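Local coordinates for tRNA(Phe) 7-((3-amino-3-carboxypropyl)-4-demethylwyosine(37)-N(4))-methyltransferase 1 (Pyrococcus horikoshii, PDB 2IT2), which probably uses S-adenosyl-L-methionine to methylate the N-4 position of a wyosine precursor base in tRNA(Phe), a step in the making of wyosine derivatives, at residues E46-T51 against V110-L115; S59-P64 against W100-S105; M153-G158 against N171-I176. All blocks are in the same frame, centred on the assembly; numbering follows the deposited sequence.

Overall arrangement
All three contacts draw on one antiparallel sheet; the third sets a helix against it. Contacts 1 and 2 pair the same strands, 48-63 and 98-112, at far ends, with centres 31 Å apart and on opposite sides of the chain's centre; along the sequence, contact 2 falls between the two halves of contact 1. Contact 3 follows later in the chain and adds the next strand, 153-159, together with helix 167-194. Its centre lies 10 Å from that of contact 2, and the two touch through a salt bridge, Arg104 to Asp154, and through Phe101 packed on Ile173. The two long strands thus tie together parts of the subunit on opposite sides of its centre, and beside contact 2 the helix of contact 3 packs on the sheet.

Contact 1 (E46-T51 against V110-L115); sequences ENYFTT and VGAKTL
Phe49 and Gly111 are the hydrogen-bonded pair where strands 48-51 and 110-112 run antiparallel, with Tyr48-Ala112 and Thr50-Val110 as non-hydrogen-bonded pairs on either side. Gly111 N gives a 2.8 Å bond to Phe49 O, and Phe49 N a longer one, 3.2 Å, to Gly111 O. A third backbone bond, from Lys113 N to Asn47 O (3.0 Å), follows just outside the paired residues.

The aromatic contact lies on one face of the sheet. With CG set between the backbone N and the carbonyl carbon (chi1 61°), the Phe49 ring lies over Gly111, whose CA sits 3.8 Å from the ring centroid and 15° off its normal, a CH-pi contact. CZ comes closest, 3.7 Å from Gly111 CA, which is offset toward the rim of the ring.

Apolar packing occupies the other face. Tyr48 CB meets Val110 CG1 at 3.9 Å, and the ring's CE1 approaches Ala112 CB obliquely at 4.1 Å; the hydroxyl is hydrogen-bonded to the backbone O of Asp117. Beyond the strands, the extended Lys113 chain crosses Asn47, bringing CD to 3.5 Å from OD1.

Helices 36-43 and 115-127 cover the Tyr48 face and helix 11-27 the Phe49 face, while strand 143-148 continues the sheet beyond Val110 and Ala112: an antiparallel sheet flanked by helices, in a protein of the TYW3 family.

Contact 2 (S59-P64 against W100-S105); sequences SVMEMP and WFLVRS
Trp100 loses the most surface here, and much of its indole contact comes from the selenomethionine Met63. The terminal CE lies over one face of the indole, 3.7 Å from the centroid of the five-membered ring and closest to CD1 at 3.3 Å. The selenium stands farther off and oblique to the same ring, so the methyl group rather than the selenium does the touching. Met63 reaches the indole because chi1 (58°) starts the chain out between the backbone N and the carbonyl carbon, chi2 keeps it extended (-173°), and a bend follows at chi3. The indole nitrogen is bonded to the side-chain oxygen of Gln98, which helps hold the indole; Phe66 of the same chain and, across the dimer, Ile176 of the second subunit also meet it.

Leu102, on the same face of the sheet, comes next in buried surface. Its CD1 packs against the bent side chain of Met61, another selenomethionine, 3.7 Å from CG and 3.8 Å from SE. The bends at chi2 and chi3 bring Met61 CE to this methyl as well, at 4.1 Å from Leu102 CD1.

Ser59 contributes mainly through its backbone. Its N and O each form a 2.8 Å bond with Leu102, to O and from N respectively, and the latter is nearly straight at 170°. Two residues along, Met61 and Trp100 form the second such pair, and the bond from Trp100 N to Met61 O runs nearly along the C=O axis. Between them the non-hydrogen-bonded pair, Val60 and Phe101, points to the opposite face, with Val60 CG2 at 4.0 Å from Phe101 CD2.

Together they make a strongly twisted antiparallel pair inside the sheet, with strand 73-78 beyond Val60, strand 153-159 beyond Phe101, and a Met-aromatic contact on the Trp100 face.

Contact 3 (M153-G158 against N171-I176); sequences MDVLLG and NKIVEI
Met153, a selenomethionine, lays its terminal methyl against helix 167-194, where CE rests 3.8 Å from Ile176 CG2 and 3.7 Å from the backbone O of Ile173. The chain leaves with CG anti to the backbone N (chi1 -177°) and turns at chi3, crossing the Ile176 side chain at about a right angle. Its selenium is also 4.3 Å from Ile173 CG2.

Ile173 carries most of the helix side. Its CD1 meets Val155 CG1 tip to tip at 3.5 Å, and Leu157 CD2 approaches the same methyl more loosely, at 4.4 Å. Met153 and Val155 point at the helix, and Leu157, at a classic beta bulge with Gly158 opposite Leu99, reaches it only with its tip; Ile173 and Ile176, one turn apart, form the matching stripe of the helix. The two elements run nearly antiparallel, 166° between their directions, with their axes 10.7 Å apart. Phe101 of the adjoining strand packs on Ile173, and Leu156 of the second subunit touches Met153.

No hydrogen bond or ion pair links the two segments. Attachment of helix to sheet here therefore rests on buried apolar side chains, consistent with association driven by the hydrophobic effect and dispersion.

Contact 1 (E46-T51 against V110-L115)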
# COMPACT_ATOMS: atom_id res chain seq x y z
N GLU B 46 18.78 -15.13 -14.08
CA GLU B 46 18.19 -15.40 -15.39
C GLU B 46 16.71 -15.09 -15.59
O GLU B 46 16.35 -14.47 -16.59
CB GLU B 46 18.46 -16.86 -15.77
CG GLU B 46 18.07 -17.24 -17.19
CD GLU B 46 18.53 -18.64 -17.56
OE1 GLU B 46 18.08 -19.59 -16.89
OE2 GLU B 46 19.33 -18.77 -18.50
N ASN B 47 15.86 -15.48 -14.66
CA ASN B 47 14.42 -15.28 -14.82
C ASN B 47 13.78 -13.98 -14.34
O ASN B 47 12.55 -13.91 -14.24
CB ASN B 47 13.67 -16.46 -14.20
CG ASN B 47 14.11 -17.78 -14.78
OD1 ASN B 47 14.43 -17.86 -15.96
ND2 ASN B 47 14.11 -18.82 -13.95
N TYR B 48 14.59 -12.95 -14.11
CA TYR B 48 14.06 -11.67 -13.63
C TYR B 48 14.80 -10.49 -14.26
O TYR B 48 15.89 -10.64 -14.80
CB TYR B 48 14.26 -11.54 -12.12
CG TYR B 48 13.66 -12.67 -11.31
CD1 TYR B 48 12.29 -12.73 -11.08
CD2 TYR B 48 14.47 -13.69 -10.80
CE1 TYR B 48 11.73 -13.78 -10.37
CE2 TYR B 48 13.92 -14.74 -10.08
CZ TYR B 48 12.54 -14.79 -9.87
OH TYR B 48 11.95 -15.87 -9.26
N PHE B 49 14.18 -9.31 -14.19
CA PHE B 49 14.79 -8.06 -14.65
C PHE B 49 14.13 -6.94 -13.86
O PHE B 49 13.03 -7.12 -13.34
CB PHE B 49 14.66 -7.82 -16.18
CG PHE B 49 13.24 -7.73 -16.67
CD1 PHE B 49 12.52 -6.54 -16.58
CD2 PHE B 49 12.62 -8.83 -17.29
CE1 PHE B 49 11.22 -6.43 -17.09
CE2 PHE B 49 11.31 -8.74 -17.79
CZ PHE B 49 10.61 -7.53 -17.70
N THR B 50 14.78 -5.79 -13.75
CA THR B 50 14.19 -4.69 -13.00
C THR B 50 13.73 -3.55 -13.88
O THR B 50 14.27 -3.31 -14.96
CB THR B 50 15.17 -4.11 -11.94
OG1 THR B 50 16.30 -3.53 -12.60
CG2 THR B 50 15.64 -5.20 -10.99
N THR B 51 12.69 -2.86 -13.43
CA THR B 51 12.16 -1.71 -14.14
C THR B 51 12.19 -0.59 -13.10
O THR B 51 12.69 -0.80 -12.00
CB THR B 51 10.72 -1.97 -14.67
OG1 THR B 51 9.83 -2.22 -13.58
CG2 THR B 51 10.70 -3.18 -15.62
N VAL B 110 9.79 -5.64 -10.53
CA VAL B 110 10.58 -6.71 -11.13
C VAL B 110 9.80 -7.58 -12.13
O VAL B 110 8.74 -8.11 -11.81
CB VAL B 110 11.18 -7.62 -10.03
CG1 VAL B 110 12.10 -8.64 -10.67
CG2 VAL B 110 11.97 -6.81 -9.00
N GLY B 111 10.33 -7.74 -13.33
CA GLY B 111 9.66 -8.59 -14.31
C GLY B 111 10.08 -10.03 -14.07
O GLY B 111 11.21 -10.27 -13.66
N ALA B 112 9.17 -10.98 -14.30
CA ALA B 112 9.47 -12.40 -14.09
C ALA B 112 9.14 -13.21 -15.34
O ALA B 112 8.18 -12.91 -16.05
CB ALA B 112 8.67 -12.94 -12.89
N LYS B 113 9.92 -14.25 -15.59
CA LYS B 113 9.70 -15.08 -16.77
C LYS B 113 8.44 -15.97 -16.73
O LYS B 113 7.81 -16.20 -17.77
CB LYS B 113 10.94 -15.93 -17.04
CG LYS B 113 10.84 -16.74 -18.31
CD LYS B 113 12.14 -17.46 -18.57
CE LYS B 113 12.07 -18.23 -19.88
NZ LYS B 113 13.37 -18.89 -20.20
N THR B 114 8.09 -16.47 -15.55
CA THR B 114 6.91 -17.34 -15.41
C THR B 114 6.14 -16.98 -14.14
O THR B 114 6.65 -16.27 -13.28
CB THR B 114 7.30 -18.82 -15.31
OG1 THR B 114 7.96 -19.07 -14.06
CG2 THR B 114 8.24 -19.18 -16.44
N LEU B 115 4.92 -17.48 -14.04
CA LEU B 115 4.11 -17.21 -12.87
C LEU B 115 4.78 -17.83 -11.64
O LEU B 115 4.75 -17.26 -10.55
CB LEU B 115 2.70 -17.76 -13.04
CG LEU B 115 1.76 -17.53 -11.86
CD1 LEU B 115 1.60 -16.03 -11.57
CD2 LEU B 115 0.41 -18.18 -12.18

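Contact 2 (S59-P64 against W100-S105)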
# COMPACT_ATOMS: atom_id res chain seq x y z
N SER B 59 9.88 13.20 2.83
CA SER B 59 9.58 14.40 2.08
C SER B 59 8.80 15.42 2.87
O SER B 59 8.09 15.10 3.81
CB SER B 59 8.74 14.02 0.85
OG SER B 59 9.27 12.89 0.17
N VAL B 60 8.98 16.68 2.49
CA VAL B 60 8.22 17.77 3.07
C VAL B 60 7.61 18.33 1.80
O VAL B 60 8.33 18.85 0.94
CB VAL B 60 9.09 18.83 3.74
CG1 VAL B 60 8.23 20.05 4.03
CG2 VAL B 60 9.67 18.29 5.04
N MSE B 61 6.30 18.20 1.67
CA MSE B 61 5.65 18.67 0.46
C MSE B 61 4.29 19.29 0.72
O MSE B 61 3.64 19.01 1.73
CB MSE B 61 5.53 17.51 -0.54
CG MSE B 61 4.84 16.27 -0.01
SE MSE B 61 2.92 16.37 -0.11
CE MSE B 61 2.60 15.43 -1.76
N GLU B 62 3.87 20.16 -0.19
CA GLU B 62 2.57 20.80 -0.06
C GLU B 62 1.65 20.39 -1.19
O GLU B 62 2.06 20.28 -2.35
CB GLU B 62 2.70 22.33 -0.03
CG GLU B 62 3.51 22.95 -1.15
CD GLU B 62 3.54 24.48 -1.07
OE1 GLU B 62 3.78 25.03 0.04
OE2 GLU B 62 3.32 25.13 -2.11
N MSE B 63 0.40 20.12 -0.84
CA MSE B 63 -0.60 19.71 -1.82
C MSE B 63 -1.96 20.24 -1.39
O MSE B 63 -2.18 20.51 -0.21
CB MSE B 63 -0.63 18.18 -1.92
CG MSE B 63 -0.92 17.44 -0.62
SE MSE B 63 -0.71 15.52 -0.82
CE MSE B 63 -0.02 15.10 0.93
N PRO B 64 -2.89 20.41 -2.34
CA PRO B 64 -4.23 20.93 -2.02
C PRO B 64 -4.95 20.11 -0.95
O PRO B 64 -5.49 20.66 0.01
CB PRO B 64 -4.94 20.89 -3.37
CG PRO B 64 -4.29 19.74 -4.06
CD PRO B 64 -2.83 19.95 -3.74
N TRP B 100 2.76 18.68 4.38
CA TRP B 100 2.88 17.34 4.95
C TRP B 100 4.31 16.84 5.08
O TRP B 100 5.18 17.17 4.26
CB TRP B 100 2.12 16.32 4.10
CG TRP B 100 0.62 16.43 4.17
CD1 TRP B 100 -0.19 17.24 3.43
CD2 TRP B 100 -0.24 15.73 5.09
NE1 TRP B 100 -1.50 17.10 3.82
CE2 TRP B 100 -1.56 16.19 4.84
CE3 TRP B 100 -0.02 14.78 6.09
CZ2 TRP B 100 -2.66 15.71 5.57
CZ3 TRP B 100 -1.12 14.31 6.81
CH2 TRP B 100 -2.42 14.78 6.54
N PHE B 101 4.55 16.06 6.13
CA PHE B 101 5.85 15.42 6.31
C PHE B 101 5.49 13.97 5.99
O PHE B 101 4.64 13.37 6.65
CB PHE B 101 6.34 15.57 7.76
CG PHE B 101 7.67 14.92 8.02
CD1 PHE B 101 7.75 13.54 8.25
CD2 PHE B 101 8.84 15.66 8.00
CE1 PHE B 101 8.97 12.92 8.46
CE2 PHE B 101 10.08 15.05 8.21
CZ PHE B 101 10.15 13.68 8.44
N LEU B 102 6.12 13.41 4.96
CA LEU B 102 5.82 12.04 4.54
C LEU B 102 7.02 11.11 4.57
O LEU B 102 8.16 11.52 4.30
CB LEU B 102 5.25 12.04 3.11
CG LEU B 102 4.11 13.00 2.77
CD1 LEU B 102 3.80 12.95 1.27
CD2 LEU B 102 2.87 12.65 3.57
N VAL B 103 6.75 9.86 4.91
CA VAL B 103 7.77 8.81 4.86
C VAL B 103 7.14 7.70 4.01
O VAL B 103 6.02 7.26 4.29
CB VAL B 103 8.13 8.25 6.25
CG1 VAL B 103 9.11 7.10 6.09
CG2 VAL B 103 8.76 9.32 7.09
N ARG B 104 7.86 7.27 2.98
CA ARG B 104 7.37 6.21 2.08
C ARG B 104 8.40 5.11 1.88
O ARG B 104 9.60 5.36 1.79
CB ARG B 104 7.00 6.79 0.72
CG ARG B 104 5.81 7.73 0.77
CD ARG B 104 4.53 6.98 1.10
NE ARG B 104 3.35 7.84 1.07
CZ ARG B 104 2.93 8.58 2.10
NH1 ARG B 104 3.60 8.55 3.24
NH2 ARG B 104 1.85 9.35 1.97
N SER B 105 7.90 3.88 1.80
CA SER B 105 8.72 2.69 1.62
C SER B 105 9.37 2.59 0.25
O SER B 105 8.89 3.19 -0.71
CB SER B 105 7.86 1.43 1.84
OG SER B 105 8.45 0.29 1.22

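Contact 3 (M153-G158 against N171-I176)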
# COMPACT_ATOMS: atom_id res chain seq x y z
N MSE B 153 4.56 7.18 7.17
CA MSE B 153 4.11 8.23 8.07
C MSE B 153 3.55 9.37 7.23
O MSE B 153 4.01 9.64 6.11
CB MSE B 153 5.25 8.75 8.95
CG MSE B 153 4.82 9.82 9.97
SE MSE B 153 5.97 9.95 11.54
CE MSE B 153 7.60 9.51 10.67
N ASP B 154 2.54 10.02 7.79
CA ASP B 154 1.84 11.13 7.17
C ASP B 154 1.50 12.08 8.30
O ASP B 154 0.54 11.83 9.04
CB ASP B 154 0.53 10.66 6.53
CG ASP B 154 0.71 9.48 5.61
OD1 ASP B 154 1.22 9.67 4.49
OD2 ASP B 154 0.35 8.35 6.00
N VAL B 155 2.28 13.14 8.46
CA VAL B 155 2.04 14.13 9.50
C VAL B 155 1.79 15.52 8.91
O VAL B 155 2.59 16.03 8.11
CB VAL B 155 3.22 14.22 10.49
CG1 VAL B 155 2.98 15.35 11.48
CG2 VAL B 155 3.39 12.89 11.21
N LEU B 156 0.68 16.13 9.30
CA LEU B 156 0.32 17.46 8.84
C LEU B 156 1.18 18.48 9.59
O LEU B 156 1.19 18.50 10.81
CB LEU B 156 -1.15 17.71 9.12
CG LEU B 156 -1.74 19.06 8.69
CD1 LEU B 156 -1.74 19.21 7.18
CD2 LEU B 156 -3.15 19.13 9.24
N LEU B 157 1.89 19.33 8.85
CA LEU B 157 2.76 20.33 9.47
C LEU B 157 2.18 21.73 9.47
O LEU B 157 2.56 22.58 10.28
CB LEU B 157 4.12 20.36 8.75
CG LEU B 157 4.96 19.07 8.73
CD1 LEU B 157 6.25 19.30 7.94
CD2 LEU B 157 5.26 18.64 10.17
N GLY B 158 1.24 21.99 8.57
CA GLY B 158 0.65 23.31 8.49
C GLY B 158 -0.27 23.41 7.30
O GLY B 158 -0.46 22.43 6.59
N ASN B 171 11.06 17.34 16.29
CA ASN B 171 12.18 16.47 16.65
C ASN B 171 11.74 15.01 16.80
O ASN B 171 12.46 14.10 16.37
CB ASN B 171 12.82 16.93 17.95
CG ASN B 171 13.96 16.03 18.37
OD1 ASN B 171 13.94 15.46 19.46
ND2 ASN B 171 14.96 15.90 17.51
N LYS B 172 10.57 14.79 17.40
CA LYS B 172 10.05 13.43 17.56
C LYS B 172 9.68 12.84 16.20
O LYS B 172 9.94 11.66 15.95
CB LYS B 172 8.82 13.43 18.47
CG LYS B 172 9.07 13.91 19.89
CD LYS B 172 10.05 13.02 20.62
CE LYS B 172 10.27 13.49 22.05
NZ LYS B 172 11.28 12.64 22.73
N ILE B 173 9.10 13.64 15.31
CA ILE B 173 8.72 13.16 13.98
C ILE B 173 9.97 12.76 13.18
O ILE B 173 9.98 11.72 12.51
CB ILE B 173 7.95 14.25 13.20
CG1 ILE B 173 6.60 14.50 13.88
CG2 ILE B 173 7.79 13.86 11.73
CD1 ILE B 173 5.89 15.75 13.39
N VAL B 174 11.01 13.58 13.24
CA VAL B 174 12.24 13.28 12.52
C VAL B 174 12.91 12.02 13.06
O VAL B 174 13.46 11.23 12.29
CB VAL B 174 13.24 14.47 12.60
CG1 VAL B 174 14.64 14.03 12.18
CG2 VAL B 174 12.76 15.58 11.70
N GLU B 175 12.84 11.82 14.38
CA GLU B 175 13.41 10.63 15.01
C GLU B 175 12.75 9.37 14.47
O GLU B 175 13.43 8.43 14.05
CB GLU B 175 13.19 10.71 16.52
CG GLU B 175 13.84 9.63 17.35
CD GLU B 175 13.37 9.70 18.79
OE1 GLU B 175 13.18 10.83 19.31
OE2 GLU B 175 13.19 8.64 19.42
N ILE B 176 11.42 9.33 14.48
CA ILE B 176 10.69 8.17 13.98
C ILE B 176 10.95 8.00 12.49
O ILE B 176 11.16 6.89 12.02
CB ILE B 176 9.17 8.33 14.24
CG1 ILE B 176 8.92 8.38 15.75
CG2 ILE B 176 8.39 7.19 13.59
CD1 ILE B 176 9.22 7.07 16.47